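Local coordinates for serine-rich secreted cell wall anchored (LPXTG-motif ) protein (Lactobacillus reuteri ATCC 53608, PDB 5NXK) that probably acts as a cell-wall-anchored adhesin, its beta-solenoid region helping the bacterium attach in the host gut, at residues A[264-269]-A[292-297]; A[239-244]-A[271-276]. All blocks are in the same frame, centred on the assembly; numbering follows the deposited sequence.

Contact 1: residues A[264-269]-A[292-297]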
ATOM      1  N   ASN A 264     -16.650   6.679  -6.242  1.00 22.45           N
ATOM      2  CA  ASN A 264     -16.553   6.969  -7.656  1.00 24.04           C
ATOM      3  C   ASN A 264     -15.525   6.015  -8.270  1.00 24.14           C
ATOM      4  O   ASN A 264     -14.341   5.988  -7.880  1.00 22.04           O
ATOM      5  CB  ASN A 264     -16.168   8.438  -7.911  1.00 28.81           C
ATOM      6  CG  ASN A 264     -17.338   9.407  -7.683  1.00 38.93           C
ATOM      7  OD1 ASN A 264     -17.545   9.895  -6.560  1.00 38.81           O
ATOM      8  ND2 ASN A 264     -18.109   9.686  -8.739  1.00 35.59           N
ATOM      9  N   ILE A 265     -15.992   5.236  -9.236  1.00 19.79           N
ATOM     10  CA  ILE A 265     -15.133   4.345  -9.981  1.00 20.26           C
ATOM     11  C   ILE A 265     -15.173   4.775 -11.450  1.00 22.39           C
ATOM     12  O   ILE A 265     -16.242   4.926 -12.041  1.00 23.25           O
ATOM     13  CB  ILE A 265     -15.567   2.896  -9.804  1.00 21.22           C
ATOM     14  CG1 ILE A 265     -15.533   2.527  -8.308  1.00 21.63           C
ATOM     15  CG2 ILE A 265     -14.697   1.951 -10.650  1.00 18.53           C
ATOM     16  CD1 ILE A 265     -16.024   1.134  -8.011  1.00 25.32           C
ATOM     17  N   GLU A 266     -14.002   5.018 -12.023  1.00 23.72           N
ATOM     18  CA  GLU A 266     -13.927   5.537 -13.380  1.00 25.15           C
ATOM     19  C   GLU A 266     -12.974   4.674 -14.183  1.00 25.59           C
ATOM     20  O   GLU A 266     -11.819   4.521 -13.817  1.00 27.00           O
ATOM     21  CB  GLU A 266     -13.463   7.000 -13.381  1.00 34.07           C
ATOM     22  CG  GLU A 266     -14.411   7.962 -12.628  1.00 56.44           C
ATOM     23  CD  GLU A 266     -13.933   9.421 -12.605  1.00 69.48           C
ATOM     24  OE1 GLU A 266     -12.869   9.697 -12.005  1.00 73.00           O
ATOM     25  OE2 GLU A 266     -14.625  10.292 -13.178  1.00 77.80           O
ATOM     26  N   LEU A 267     -13.467   4.109 -15.276  1.00 25.17           N
ATOM     27  CA  LEU A 267     -12.668   3.234 -16.127  1.00 20.09           C
ATOM     28  C   LEU A 267     -12.549   3.921 -17.483  1.00 26.76           C
ATOM     29  O   LEU A 267     -13.508   3.962 -18.247  1.00 27.05           O
ATOM     30  CB  LEU A 267     -13.314   1.854 -16.268  1.00 22.00           C
ATOM     31  CG  LEU A 267     -13.672   1.114 -14.963  1.00 24.85           C
ATOM     32  CD1 LEU A 267     -14.133  -0.316 -15.209  1.00 26.00           C
ATOM     33  CD2 LEU A 267     -12.500   1.116 -13.997  1.00 29.40           C
ATOM     34  N   ALA A 268     -11.373   4.449 -17.788  1.00 25.07           N
ATOM     35  CA  ALA A 268     -11.231   5.366 -18.917  1.00 25.45           C
ATOM     36  C   ALA A 268     -11.214   4.664 -20.267  1.00 25.81           C
ATOM     37  O   ALA A 268     -10.937   3.468 -20.355  1.00 27.00           O
ATOM     38  CB  ALA A 268      -9.945   6.202 -18.752  1.00 23.95           C
ATOM     39  N   LYS A 269     -11.502   5.418 -21.326  1.00 26.73           N
ATOM     40  CA  LYS A 269     -11.422   4.874 -22.686  1.00 29.41           C
ATOM     41  C   LYS A 269     -10.032   4.268 -22.930  1.00 31.15           C
ATOM     42  O   LYS A 269      -9.011   4.800 -22.462  1.00 31.01           O
ATOM     43  CB  LYS A 269     -11.781   5.932 -23.739  1.00 39.90           C
ATOM     44  CG  LYS A 269     -10.799   7.068 -23.888  1.00 63.81           C
ATOM     45  CD  LYS A 269     -11.048   7.843 -25.191  1.00 73.38           C
ATOM     46  CE  LYS A 269     -10.297   9.176 -25.197  1.00 75.74           C
ATOM     47  NZ  LYS A 269     -11.179  10.289 -24.734  1.00 77.39           N
ATOM     48  N   ARG A 292     -20.993   6.223  -7.993  1.00 18.52           N
ATOM     49  CA  ARG A 292     -21.126   6.296  -9.432  1.00 20.94           C
ATOM     50  C   ARG A 292     -19.990   5.521 -10.069  1.00 18.73           C
ATOM     51  O   ARG A 292     -18.824   5.685  -9.693  1.00 19.23           O
ATOM     52  CB  ARG A 292     -21.138   7.740  -9.923  1.00 23.87           C
ATOM     53  CG  ARG A 292     -21.135   7.855 -11.439  1.00 26.26           C
ATOM     54  CD  ARG A 292     -21.221   9.311 -11.898  1.00 26.81           C
ATOM     55  NE  ARG A 292     -21.059   9.425 -13.346  1.00 30.58           N
ATOM     56  CZ  ARG A 292     -21.746  10.252 -14.129  1.00 26.41           C
ATOM     57  NH1 ARG A 292     -22.640  11.081 -13.611  1.00 24.96           N
ATOM     58  NH2 ARG A 292     -21.502  10.283 -15.433  1.00 28.89           N
ATOM     59  N   ILE A 293     -20.338   4.664 -11.025  1.00 20.47           N
ATOM     60  CA  ILE A 293     -19.336   3.895 -11.754  1.00 21.30           C
ATOM     61  C   ILE A 293     -19.452   4.236 -13.242  1.00 22.74           C
ATOM     62  O   ILE A 293     -20.516   4.077 -13.844  1.00 24.40           O
ATOM     63  CB  ILE A 293     -19.504   2.374 -11.549  1.00 20.31           C
ATOM     64  CG1 ILE A 293     -19.569   2.031 -10.061  1.00 21.04           C
ATOM     65  CG2 ILE A 293     -18.346   1.623 -12.201  1.00 22.51           C
ATOM     66  CD1 ILE A 293     -19.906   0.567  -9.790  1.00 22.61           C
ATOM     67  N   ASP A 294     -18.363   4.726 -13.817  1.00 21.90           N
ATOM     68  CA  ASP A 294     -18.329   5.076 -15.234  1.00 21.01           C
ATOM     69  C   ASP A 294     -17.494   4.064 -15.994  1.00 22.33           C
ATOM     70  O   ASP A 294     -16.307   3.909 -15.726  1.00 22.39           O
ATOM     71  CB  ASP A 294     -17.762   6.487 -15.443  1.00 26.65           C
ATOM     72  CG  ASP A 294     -18.718   7.581 -14.981  1.00 39.85           C
ATOM     73  OD1 ASP A 294     -19.888   7.590 -15.414  1.00 44.53           O
ATOM     74  OD2 ASP A 294     -18.309   8.413 -14.148  1.00 46.88           O
ATOM     75  N   PHE A 295     -18.131   3.376 -16.936  1.00 23.39           N
ATOM     76  CA  PHE A 295     -17.463   2.425 -17.814  1.00 24.63           C
ATOM     77  C   PHE A 295     -17.263   3.060 -19.173  1.00 26.56           C
ATOM     78  O   PHE A 295     -18.213   3.160 -19.946  1.00 25.09           O
ATOM     79  CB  PHE A 295     -18.290   1.151 -17.984  1.00 20.57           C
ATOM     80  CG  PHE A 295     -18.474   0.354 -16.720  1.00 25.57           C
ATOM     81  CD1 PHE A 295     -19.505   0.652 -15.833  1.00 23.78           C
ATOM     82  CD2 PHE A 295     -17.641  -0.720 -16.439  1.00 21.60           C
ATOM     83  CE1 PHE A 295     -19.695  -0.109 -14.686  1.00 22.26           C
ATOM     84  CE2 PHE A 295     -17.816  -1.470 -15.298  1.00 24.38           C
ATOM     85  CZ  PHE A 295     -18.847  -1.166 -14.414  1.00 20.63           C
ATOM     86  N   ASN A 296     -16.043   3.479 -19.482  1.00 26.77           N
ATOM     87  CA  ASN A 296     -15.788   4.108 -20.771  1.00 26.76           C
ATOM     88  C   ASN A 296     -14.807   3.288 -21.578  1.00 27.18           C
ATOM     89  O   ASN A 296     -14.471   3.653 -22.696  1.00 32.15           O
ATOM     90  CB  ASN A 296     -15.252   5.537 -20.603  1.00 24.80           C
ATOM     91  CG  ASN A 296     -16.196   6.431 -19.803  1.00 30.16           C
ATOM     92  OD1 ASN A 296     -15.817   6.979 -18.769  1.00 34.41           O
ATOM     93  ND2 ASN A 296     -17.429   6.552 -20.258  1.00 27.01           N
ATOM     94  N   GLY A 297     -14.330   2.185 -21.010  1.00 24.44           N
ATOM     95  CA  GLY A 297     -13.407   1.329 -21.731  1.00 26.43           C
ATOM     96  C   GLY A 297     -13.963  -0.057 -21.994  1.00 30.97           C
ATOM     97  O   GLY A 297     -15.150  -0.221 -22.289  1.00 37.84           O
TER
HETATM   98  O   HOH W   1     -17.311   8.164 -11.070  1.00 47.94           O

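Contact 2: residues A[239-244]-A[271-276]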
ATOM      1  N   ALA A 239      -4.812   1.825 -19.525  1.00 23.47           N
ATOM      2  CA  ALA A 239      -4.329   0.989 -18.432  1.00 21.13           C
ATOM      3  C   ALA A 239      -4.904  -0.428 -18.548  1.00 26.92           C
ATOM      4  O   ALA A 239      -5.964  -0.632 -19.143  1.00 26.57           O
ATOM      5  CB  ALA A 239      -4.670   1.604 -17.087  1.00 23.23           C
ATOM      6  N   ALA A 240      -4.162  -1.398 -18.019  1.00 27.23           N
ATOM      7  CA  ALA A 240      -4.563  -2.798 -17.970  1.00 25.72           C
ATOM      8  C   ALA A 240      -4.673  -3.238 -16.516  1.00 30.59           C
ATOM      9  O   ALA A 240      -3.712  -3.150 -15.754  1.00 31.29           O
ATOM     10  CB  ALA A 240      -3.559  -3.678 -18.721  1.00 27.76           C
ATOM     11  N   VAL A 241      -5.852  -3.693 -16.123  1.00 26.27           N
ATOM     12  CA  VAL A 241      -6.094  -4.119 -14.756  1.00 24.17           C
ATOM     13  C   VAL A 241      -6.615  -5.545 -14.738  1.00 30.40           C
ATOM     14  O   VAL A 241      -7.565  -5.871 -15.456  1.00 25.81           O
ATOM     15  CB  VAL A 241      -7.101  -3.188 -14.053  1.00 24.24           C
ATOM     16  CG1 VAL A 241      -7.538  -3.769 -12.697  1.00 19.42           C
ATOM     17  CG2 VAL A 241      -6.516  -1.783 -13.884  1.00 24.02           C
ATOM     18  N   LYS A 242      -6.002  -6.396 -13.923  1.00 22.73           N
ATOM     19  CA  LYS A 242      -6.474  -7.767 -13.778  1.00 25.97           C
ATOM     20  C   LYS A 242      -6.514  -8.099 -12.308  1.00 24.89           C
ATOM     21  O   LYS A 242      -5.472  -8.092 -11.656  1.00 26.74           O
ATOM     22  CB  LYS A 242      -5.550  -8.781 -14.469  1.00 28.10           C
ATOM     23  CG  LYS A 242      -5.398  -8.699 -15.965  1.00 38.09           C
ATOM     24  CD  LYS A 242      -4.336  -9.723 -16.379  1.00 47.62           C
ATOM     25  CE  LYS A 242      -4.514 -10.220 -17.798  1.00 57.02           C
ATOM     26  NZ  LYS A 242      -4.023  -9.232 -18.789  1.00 65.36           N
ATOM     27  N   MET A 243      -7.699  -8.361 -11.772  1.00 24.18           N
ATOM     28  CA  MET A 243      -7.804  -8.703 -10.361  1.00 23.55           C
ATOM     29  C   MET A 243      -8.769  -9.857 -10.113  1.00 27.68           C
ATOM     30  O   MET A 243      -9.796  -9.993 -10.792  1.00 28.46           O
ATOM     31  CB  MET A 243      -8.235  -7.477  -9.523  1.00 24.75           C
ATOM     32  CG  MET A 243      -7.415  -6.215  -9.774  1.00 31.99           C
ATOM     33  SD  MET A 243      -7.762  -4.872  -8.612  1.00 44.44           S
ATOM     34  CE  MET A 243      -9.481  -4.559  -8.878  1.00 26.67           C
ATOM     35  N   SER A 244      -8.460 -10.655  -9.098  1.00 22.96           N
ATOM     36  CA  SER A 244      -9.384 -11.687  -8.660  1.00 22.10           C
ATOM     37  C   SER A 244      -9.286 -11.861  -7.145  1.00 20.85           C
ATOM     38  O   SER A 244      -8.221 -11.693  -6.567  1.00 23.87           O
ATOM     39  CB  SER A 244      -9.104 -13.010  -9.369  1.00 23.96           C
ATOM     40  OG  SER A 244      -7.814 -13.495  -9.029  1.00 27.17           O
ATOM     41  N   SER A 271      -8.864   1.647 -21.599  1.00 23.29           N
ATOM     42  CA  SER A 271      -8.501   0.726 -20.517  1.00 22.54           C
ATOM     43  C   SER A 271      -9.102  -0.664 -20.727  1.00 25.64           C
ATOM     44  O   SER A 271     -10.127  -0.829 -21.393  1.00 26.03           O
ATOM     45  CB  SER A 271      -8.926   1.279 -19.150  1.00 19.67           C
ATOM     46  OG  SER A 271     -10.346   1.375 -19.029  1.00 24.43           O
ATOM     47  N   ASN A 272      -8.451  -1.659 -20.137  1.00 23.92           N
ATOM     48  CA  ASN A 272      -8.897  -3.037 -20.210  1.00 24.41           C
ATOM     49  C   ASN A 272      -8.883  -3.606 -18.801  1.00 27.75           C
ATOM     50  O   ASN A 272      -7.822  -3.747 -18.179  1.00 27.41           O
ATOM     51  CB  ASN A 272      -8.015  -3.862 -21.154  1.00 30.58           C
ATOM     52  CG  ASN A 272      -8.259  -3.528 -22.620  1.00 37.63           C
ATOM     53  OD1 ASN A 272      -7.593  -2.658 -23.196  1.00 40.25           O
ATOM     54  ND2 ASN A 272      -9.222  -4.210 -23.225  1.00 38.28           N
ATOM     55  N   VAL A 273     -10.072  -3.849 -18.271  1.00 24.42           N
ATOM     56  CA  VAL A 273     -10.227  -4.262 -16.881  1.00 23.33           C
ATOM     57  C   VAL A 273     -10.875  -5.646 -16.835  1.00 26.46           C
ATOM     58  O   VAL A 273     -11.922  -5.867 -17.435  1.00 25.16           O
ATOM     59  CB  VAL A 273     -11.073  -3.235 -16.088  1.00 25.33           C
ATOM     60  CG1 VAL A 273     -11.342  -3.708 -14.676  1.00 26.72           C
ATOM     61  CG2 VAL A 273     -10.385  -1.865 -16.066  1.00 25.40           C
ATOM     62  N   HIS A 274     -10.224  -6.584 -16.165  1.00 25.37           N
ATOM     63  CA  HIS A 274     -10.736  -7.933 -16.042  1.00 22.55           C
ATOM     64  C   HIS A 274     -10.802  -8.298 -14.568  1.00 23.98           C
ATOM     65  O   HIS A 274      -9.789  -8.291 -13.859  1.00 24.53           O
ATOM     66  CB  HIS A 274      -9.858  -8.924 -16.802  1.00 22.71           C
ATOM     67  CG  HIS A 274     -10.401 -10.314 -16.810  1.00 29.97           C
ATOM     68  ND1 HIS A 274     -10.365 -11.133 -15.697  1.00 34.20           N
ATOM     69  CD2 HIS A 274     -11.011 -11.030 -17.783  1.00 33.66           C
ATOM     70  CE1 HIS A 274     -10.921 -12.293 -15.991  1.00 38.13           C
ATOM     71  NE2 HIS A 274     -11.323 -12.256 -17.250  1.00 40.78           N
ATOM     72  N   LEU A 275     -12.008  -8.607 -14.105  1.00 26.72           N
ATOM     73  CA  LEU A 275     -12.247  -8.794 -12.680  1.00 25.90           C
ATOM     74  C   LEU A 275     -12.980 -10.094 -12.453  1.00 25.47           C
ATOM     75  O   LEU A 275     -13.910 -10.416 -13.195  1.00 21.44           O
ATOM     76  CB  LEU A 275     -13.071  -7.633 -12.113  1.00 22.62           C
ATOM     77  CG  LEU A 275     -12.552  -6.219 -12.350  1.00 24.45           C
ATOM     78  CD1 LEU A 275     -13.548  -5.223 -11.773  1.00 25.43           C
ATOM     79  CD2 LEU A 275     -11.169  -6.013 -11.750  1.00 25.85           C
ATOM     80  N   GLU A 276     -12.593 -10.821 -11.411  1.00 19.78           N
ATOM     81  CA  GLU A 276     -13.226 -12.098 -11.127  1.00 22.07           C
ATOM     82  C   GLU A 276     -13.398 -12.301  -9.626  1.00 21.93           C
ATOM     83  O   GLU A 276     -12.488 -12.018  -8.869  1.00 24.02           O
ATOM     84  CB  GLU A 276     -12.401 -13.250 -11.719  1.00 23.81           C
ATOM     85  CG  GLU A 276     -13.048 -14.614 -11.517  1.00 29.16           C
ATOM     86  CD  GLU A 276     -12.442 -15.692 -12.398  1.00 42.54           C
ATOM     87  OE1 GLU A 276     -11.723 -15.347 -13.367  1.00 48.29           O
ATOM     88  OE2 GLU A 276     -12.700 -16.882 -12.124  1.00 42.82           O
TER
HETATM   89  O   HOH W   2      -9.262 -11.488 -13.210  1.00 28.94           O

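Contact 1: residues A[264-269]-A[292-297]
Ile-265 and Ile-293 share one set of torsions, CG1 set beside the backbone N (chi1 -59° and -52°) and the chain then extended to CD1, which lays them side by side and pointing the same way, CB of Ile-265 3.9 Å from CG2 of Ile-293. Leu-267 and Phe-295, two residues on, also lie side by side, CD1 of Leu-267 coming obliquely to the ring, 3.7 Å from CD2 of Phe-295. Phe-283 of strand 283-285 touches both isoleucines and Phe-295; Ile-265 and Leu-267 are buried, as suits apolar residues, whereas Phe-295, on the outermost strand, is exposed.

Asn-264, Glu-266, Arg-292 and Asp-294 occupy the other face, where polar groups can meet solvent. Arg-292, extended as far as NE, reaches along its own strand and grips the Asp-294 carboxylate side-on through NE and NH2, NE lying 3.0 Å from OD1. A water accepts from ND2 of Asn-264 at 2.9 Å and donates to OD2 of Asp-294 and to O of Arg-292, bridging the strands. OE2 of Glu-266 stands 4.2 Å from OD2 of Asp-294; the arginine probably eases this repulsion.

In the backbone between the two faces, N of Asp-294 bonds to O of Ile-265 at 2.8 Å. Parallel strands paired in register, with isoleucine stacked on isoleucine and an apolar face backing a polar one, are typical of a beta-solenoid, here at its last rung.

Contact 2: residues A[239-244]-A[271-276]
Val-241 pairs with Val-273, and Met-243 with Leu-275, on neighbouring rungs of a right-handed parallel beta-helix, the fold known from pectate lyase-like proteins, to whose clan this protein is assigned by sequence. The two strands run parallel, their axes 4.7 Å apart.

Five backbone hydrogen bonds join them, alternating in direction as parallel pairing requires. Val-241 takes part twice, its N donating to O of Asn-272 and its O accepting from N of His-274, each at 2.8 Å. Met-243 does the same with His-274 and Glu-276, while O of Ala-239 receives N of Asn-272 at the start of the strand.

The apolar contacts lie on the face of Val-241 and Met-243, which is turned to the interior. The compact, branched valines meet across the rungs, CB of Val-241 4.1 Å from CG2 of Val-273. Met-243 runs alongside Leu-275, and its bend at the last torsion (chi3 -60°) brings the methyl CE to 3.6 Å from CD2 of Leu-275. Val-235 and Phe-233 of strand 230-235 pack against this face from the adjoining sheet, round the corner, Val-235 on both valines and Phe-233 on Met-243.

Polar residues suit the opposite face, where Lys-242 is exposed and His-274 partly so. OE2 of Glu-276 is hydrogen-bonded to NE2 of Gln-304. Ser-271, at the turn into the strand, directs OG to O of Ala-268, so the buried hydroxyl is satisfied by the preceding bend. With CG opposite the backbone N (chi1 -175°), the His-274 ring leads away from the other strand, and a water in the ring plane, at its edge, sits 2.7 Å from ND1 of His-274 and donates to O of Met-243 at 2.9 Å.

Contacts 1 and 2 belong to two different parallel sheets of the same solenoid, their centres about 12 Å apart. The chain alternates between them: 239-244 comes first, then 264-269, 271-276 and 292-297, so each turn adds one strand to each of these two sheets. The short bend from strand 261-267 into strand 272-277 joins the two contacts directly. At this corner the interior faces meet, CD1 of Leu-267 lying 4.1 Å from CG2 of Val-273, and CA of Gly-297 packs 4.1 Å from OG of Ser-271. Contact 1 ends its sheet at strand 289-295, whereas in the other sheet strand 298-303 follows contact 2.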